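Side-chain contacts in uracil-DNA glycosylase (Sulfolobus tokodaii str. 7, PDB 4ZBY), which belongs to the uracil-DNA glycosylase superfamily, carries an iron/sulfur cluster and is modelled with uracil bound in a separate pocket: residues P94-D97 with E98-A101; T100-S103 with P104-D107. All blocks are in the same frame, centred on the assembly; numbering follows the deposited sequence.

Contact 1: P94-D97 with E98-A101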
ATOM      1  N   PRO A  94     -11.764  -4.863  -5.710  1.00 23.43           N
ATOM      2  CA  PRO A  94     -12.761  -4.233  -4.833  1.00 25.16           C
ATOM      3  C   PRO A  94     -13.766  -3.421  -5.621  1.00 27.59           C
ATOM      4  O   PRO A  94     -13.386  -2.820  -6.621  1.00 33.67           O
ATOM      5  CB  PRO A  94     -11.925  -3.303  -3.944  1.00 25.73           C
ATOM      6  CG  PRO A  94     -10.603  -3.947  -3.892  1.00 27.08           C
ATOM      7  CD  PRO A  94     -10.396  -4.624  -5.241  1.00 25.52           C
ATOM      8  N   GLU A  95     -15.024  -3.422  -5.198  1.00 28.91           N
ATOM      9  CA  GLU A  95     -16.011  -2.513  -5.782  1.00 33.57           C
ATOM     10  C   GLU A  95     -15.707  -1.109  -5.300  1.00 34.08           C
ATOM     11  O   GLU A  95     -14.930  -0.933  -4.365  1.00 32.41           O
ATOM     12  CB  GLU A  95     -17.438  -2.869  -5.373  1.00 41.77           C
ATOM     13  CG  GLU A  95     -17.786  -4.323  -5.377  1.00 49.13           C
ATOM     14  CD  GLU A  95     -18.269  -4.783  -6.705  1.00 55.62           C
ATOM     15  OE1 GLU A  95     -19.497  -4.768  -6.931  1.00 57.82           O
ATOM     16  OE2 GLU A  95     -17.413  -5.152  -7.533  1.00 59.79           O
ATOM     17  N   GLU A  96     -16.329  -0.104  -5.916  1.00 38.30           N
ATOM     18  CA  GLU A  96     -16.114   1.257  -5.445  0.57 38.05           C
ATOM     19  C   GLU A  96     -16.724   1.433  -4.054  1.00 37.02           C
ATOM     20  O   GLU A  96     -16.125   2.099  -3.213  1.00 36.56           O
ATOM     21  CB  GLU A  96     -16.683   2.292  -6.428  0.57 40.00           C
ATOM     22  CG  GLU A  96     -15.834   2.506  -7.694  0.57 43.00           C
ATOM     23  CD  GLU A  96     -14.375   2.880  -7.415  0.57 42.88           C
ATOM     24  OE1 GLU A  96     -14.091   3.594  -6.426  0.57 45.68           O
ATOM     25  OE2 GLU A  96     -13.498   2.450  -8.192  0.57 40.52           O
ATOM     26  N   ASP A  97     -17.878   0.817  -3.802  1.00 39.20           N
ATOM     27  CA  ASP A  97     -18.509   0.941  -2.493  1.00 40.36           C
ATOM     28  C   ASP A  97     -17.661   0.263  -1.414  1.00 35.50           C
ATOM     29  O   ASP A  97     -17.754   0.604  -0.233  1.00 34.48           O
ATOM     30  CB  ASP A  97     -19.930   0.368  -2.501  1.00 46.96           C
ATOM     31  CG  ASP A  97     -19.960  -1.153  -2.466  1.00 52.34           C
ATOM     32  OD1 ASP A  97     -19.323  -1.781  -3.326  1.00 53.13           O
ATOM     33  OD2 ASP A  97     -20.632  -1.729  -1.579  1.00 56.11           O
ATOM     34  N   GLU A  98     -16.825  -0.688  -1.819  1.00 31.21           N
ATOM     35  CA  GLU A  98     -15.949  -1.354  -0.860  1.00 27.06           C
ATOM     36  C   GLU A  98     -14.746  -0.460  -0.556  1.00 26.69           C
ATOM     37  O   GLU A  98     -14.310  -0.351   0.591  1.00 27.23           O
ATOM     38  CB  GLU A  98     -15.524  -2.731  -1.393  1.00 24.81           C
ATOM     39  CG  GLU A  98     -16.695  -3.712  -1.432  1.00 26.17           C
ATOM     40  CD  GLU A  98     -16.498  -4.865  -2.404  1.00 23.51           C
ATOM     41  OE1 GLU A  98     -15.437  -4.939  -3.065  1.00 23.44           O
ATOM     42  OE2 GLU A  98     -17.417  -5.705  -2.464  1.00 26.75           O
ATOM     43  N   ILE A  99     -14.226   0.207  -1.578  1.00 26.23           N
ATOM     44  CA  ILE A  99     -13.133   1.149  -1.363  1.00 26.51           C
ATOM     45  C   ILE A  99     -13.630   2.309  -0.503  1.00 28.54           C
ATOM     46  O   ILE A  99     -12.953   2.729   0.435  1.00 29.23           O
ATOM     47  CB  ILE A  99     -12.569   1.655  -2.693  1.00 26.99           C
ATOM     48  CG1 ILE A  99     -11.778   0.533  -3.374  1.00 28.36           C
ATOM     49  CG2 ILE A  99     -11.633   2.871  -2.479  1.00 27.27           C
ATOM     50  CD1 ILE A  99     -11.450   0.806  -4.830  1.00 29.07           C
ATOM     51  N   THR A 100     -14.819   2.810  -0.817  1.00 30.70           N
ATOM     52  CA  THR A 100     -15.426   3.886  -0.038  1.00 31.40           C
ATOM     53  C   THR A 100     -15.610   3.483   1.428  1.00 31.64           C
ATOM     54  O   THR A 100     -15.332   4.271   2.337  1.00 32.84           O
ATOM     55  CB  THR A 100     -16.784   4.315  -0.640  1.00 35.28           C
ATOM     56  OG1 THR A 100     -16.566   4.885  -1.935  1.00 36.50           O
ATOM     57  CG2 THR A 100     -17.457   5.345   0.239  1.00 37.24           C
ATOM     58  N   ALA A 101     -16.028   2.243   1.663  1.00 28.39           N
ATOM     59  CA  ALA A 101     -16.283   1.767   3.024  1.00 28.10           C
ATOM     60  C   ALA A 101     -15.007   1.559   3.826  1.00 25.20           C
ATOM     61  O   ALA A 101     -14.962   1.840   5.023  1.00 26.04           O
ATOM     62  CB  ALA A 101     -17.084   0.470   2.994  1.00 29.71           C
TER

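Contact 2: T100-S103 with P104-D107. With SF4 (iron/sulfur cluster), chain B.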
ATOM      1  N   THR A 100     -14.819   2.810  -0.817  1.00 30.70           N
ATOM      2  CA  THR A 100     -15.426   3.886  -0.038  1.00 31.40           C
ATOM      3  C   THR A 100     -15.610   3.483   1.428  1.00 31.64           C
ATOM      4  O   THR A 100     -15.332   4.271   2.337  1.00 32.84           O
ATOM      5  CB  THR A 100     -16.784   4.315  -0.640  1.00 35.28           C
ATOM      6  OG1 THR A 100     -16.566   4.885  -1.935  1.00 36.50           O
ATOM      7  CG2 THR A 100     -17.457   5.345   0.239  1.00 37.24           C
ATOM      8  N   ALA A 101     -16.028   2.243   1.663  1.00 28.39           N
ATOM      9  CA  ALA A 101     -16.283   1.767   3.024  1.00 28.10           C
ATOM     10  C   ALA A 101     -15.007   1.559   3.826  1.00 25.20           C
ATOM     11  O   ALA A 101     -14.962   1.840   5.023  1.00 26.04           O
ATOM     12  CB  ALA A 101     -17.084   0.470   2.994  1.00 29.71           C
ATOM     13  N   CYS A 102     -13.970   1.046   3.171  1.00 21.41           N
ATOM     14  CA  CYS A 102     -12.769   0.625   3.881  1.00 21.93           C
ATOM     15  C   CYS A 102     -11.709   1.708   3.954  1.00 20.59           C
ATOM     16  O   CYS A 102     -10.897   1.729   4.863  1.00 18.74           O
ATOM     17  CB  CYS A 102     -12.169  -0.600   3.202  1.00 21.50           C
ATOM     18  SG  CYS A 102     -11.011  -1.513   4.249  1.00 18.97           S
ATOM     19  N   SER A 103     -11.673   2.580   2.958  1.00 19.60           N
ATOM     20  CA  SER A 103     -10.563   3.523   2.893  1.00 20.34           C
ATOM     21  C   SER A 103     -10.404   4.460   4.113  1.00 20.54           C
ATOM     22  O   SER A 103      -9.286   4.900   4.374  1.00 20.59           O
ATOM     23  CB  SER A 103     -10.645   4.348   1.604  1.00 22.05           C
ATOM     24  OG  SER A 103     -11.828   5.106   1.525  1.00 23.03           O
ATOM     25  N   PRO A 104     -11.477   4.733   4.890  1.00 20.82           N
ATOM     26  CA  PRO A 104     -11.198   5.564   6.071  1.00 22.62           C
ATOM     27  C   PRO A 104     -10.183   4.945   7.033  1.00 24.96           C
ATOM     28  O   PRO A 104      -9.515   5.694   7.760  1.00 22.32           O
ATOM     29  CB  PRO A 104     -12.567   5.695   6.736  1.00 25.36           C
ATOM     30  CG  PRO A 104     -13.528   5.650   5.586  1.00 26.95           C
ATOM     31  CD  PRO A 104     -12.930   4.608   4.657  1.00 23.14           C
ATOM     32  N   TYR A 105     -10.044   3.619   7.024  1.00 20.47           N
ATOM     33  CA  TYR A 105      -9.007   2.973   7.830  1.00 17.57           C
ATOM     34  C   TYR A 105      -7.632   3.378   7.342  1.00 17.08           C
ATOM     35  O   TYR A 105      -6.765   3.701   8.143  1.00 16.98           O
ATOM     36  CB  TYR A 105      -9.123   1.445   7.774  1.00 17.91           C
ATOM     37  CG  TYR A 105     -10.338   0.857   8.485  1.00 19.92           C
ATOM     38  CD1 TYR A 105     -10.655   1.255   9.779  1.00 20.77           C
ATOM     39  CD2 TYR A 105     -11.139  -0.110   7.864  1.00 20.08           C
ATOM     40  CE1 TYR A 105     -11.718   0.702  10.466  1.00 22.89           C
ATOM     41  CE2 TYR A 105     -12.215  -0.673   8.538  1.00 21.23           C
ATOM     42  CZ  TYR A 105     -12.494  -0.251   9.852  1.00 22.00           C
ATOM     43  OH  TYR A 105     -13.559  -0.772  10.552  1.00 25.34           O
ATOM     44  N   LEU A 106      -7.429   3.348   6.026  1.00 18.80           N
ATOM     45  CA  LEU A 106      -6.141   3.789   5.470  1.00 16.44           C
ATOM     46  C   LEU A 106      -5.851   5.280   5.783  1.00 18.00           C
ATOM     47  O   LEU A 106      -4.735   5.631   6.159  1.00 18.62           O
ATOM     48  CB  LEU A 106      -6.127   3.554   3.963  1.00 16.57           C
ATOM     49  CG  LEU A 106      -4.873   4.030   3.222  1.00 16.26           C
ATOM     50  CD1 LEU A 106      -3.672   3.287   3.736  1.00 18.27           C
ATOM     51  CD2 LEU A 106      -5.034   3.819   1.719  1.00 18.04           C
ATOM     52  N   ASP A 107      -6.856   6.129   5.604  1.00 18.48           N
ATOM     53  CA  ASP A 107      -6.767   7.549   5.964  1.00 20.61           C
ATOM     54  C   ASP A 107      -6.265   7.678   7.398  1.00 20.75           C
ATOM     55  O   ASP A 107      -5.381   8.483   7.694  1.00 22.24           O
ATOM     56  CB  ASP A 107      -8.117   8.254   5.865  1.00 24.58           C
ATOM     57  CG  ASP A 107      -8.653   8.331   4.458  1.00 24.92           C
ATOM     58  OD1 ASP A 107      -7.890   8.135   3.494  1.00 22.60           O
ATOM     59  OD2 ASP A 107      -9.852   8.614   4.325  1.00 26.59           O
TER
HETATM   60 FE1  SF4 B 201     -15.012  -4.107   4.225  1.00 23.05          FE
HETATM   61 FE2  SF4 B 201     -14.414  -3.717   6.795  1.00 22.47          FE
HETATM   62 FE3  SF4 B 201     -13.135  -5.640   5.405  1.00 20.70          FE
HETATM   63 FE4  SF4 B 201     -12.635  -3.070   4.909  1.00 21.04          FE
HETATM   64  S1  SF4 B 201     -12.163  -4.193   6.827  1.00 17.58           S
HETATM   65  S2  SF4 B 201     -12.959  -4.677   3.374  1.00 19.19           S
HETATM   66  S3  SF4 B 201     -14.690  -2.129   5.237  1.00 22.02           S
HETATM   67  S4  SF4 B 201     -15.392  -5.547   5.891  1.00 20.93           S
HETATM   68  O   HOH W   1      -8.339   0.925   4.211  1.00 17.97           O
HETATM   69  O   HOH W   2     -12.014   7.636   2.922  1.00 35.68           O

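Contact 1: P94-D97 with E98-A101
Glu98 reaches back over the first turn of helix 96-113 and takes the backbone N-H of Glu95, the N-cap residue, on its carboxylate. Glu95 N lies 2.6 Å from Glu98 OE1, and the bond is nearly straight at 166°. This is one half of a capping box, in which the third residue of the helix secures the backbone of the cap. The amide meets OE1 from above, 56° out of the carboxylate plane. CG of Glu98 stands anti to its carbonyl carbon (chi1 -69°) and the chain runs extended beyond it, which carries the carboxylate towards the start of the helix.

OE2, the other oxygen, forms salt bridges to Lys18 and Arg92. These two cations probably offset the acidic neighbourhood, where Asp97 OD1 approaches Glu98 OE2 to 4.4 Å. The amide holds OE1 and the two cations hold OE2, so both oxygens of this buried carboxylate are engaged.

Helical bonding starts at once, with Ile99 N donating to Glu95 O at 3.1 Å and Ala101 N to Asp97 O at 3.0 Å. Glu96 O is gripped twice by Thr100. Thr100 N, 2.8 Å from Glu96 O, comes nearly in line with the carbonyl, while Thr100 OG1 donates to the same oxygen from above the carbonyl plane, turned back towards the preceding turn.

Looser contacts follow. The bent Glu95 chain lays its CG methylene against Glu98 OE2 at 3.2 Å, before its own acid leads away from the turn. Pro94, which also touches Glu42 and Val84, makes apolar packing with Ile99: the proline CB rests 3.9 Å from Ile99 CG1.

Contact 2: T100-S103 with P104-D107
Pro104, lacking an N-H, kinks helix 96-113, with its CD 3.4 Å from Thr100 O and Tyr105 N turning to Cys102 O, 3.0 Å away, three residues back. Regular bonding resumes as Asp107 N donates to Ser103 O at 3.0 Å, almost straight at 173°. Water 1 joins the break by donating to Cys102 O and accepting weakly from Leu106 N. Cys102 SG binds the iron FE4 of the iron/sulfur cluster at 2.3 Å. Its chi1 of -162° swings the sulfur anti to the backbone N and to the edge of the Tyr105 ring, in the ring plane, where SG lies 3.9 Å from CD2. Tyr105 CE2 also comes within 3.9 Å of cluster sulfur S1, so tyrosine flanks both thiolate and cluster. Ser103 OG bonds Ile99 O in the turn before and, through water 2, is linked to Asp107 OD2. Asp107 OD1 is held by the hydroxyl of Tyr128. In the fold, Tyr105 packs on Ile7, Glu10 and Val11 of helix 4-12, Ser103 and Asp107 lie against helix 123-133, and Leu106 rests on Met38 and Val40 of strand 37-41.

In the fold
Following the chain, the loop after strand 79-82 ends at contact 1, where helix 96-113 is started and capped; contact 2 continues the same helix to its kink at Pro104, about two turns from the start. Both are local, neither closes a long loop, and they do not cross: the segments overlap at Thr100 and Ala101, and the centres lie about 9 Å apart. Contact 1 ties the helix start to the loops carrying Lys18 and Arg92, with the Pro94 side chain about 8 Å from the bound uracil (nearest atoms). Contact 2 joins the middle of the helix to the cluster, to helices 4-12 and 123-133, and to strand 37-41 of the mixed sheet. The helix thus runs from near the uracil pocket past the iron/sulfur cluster.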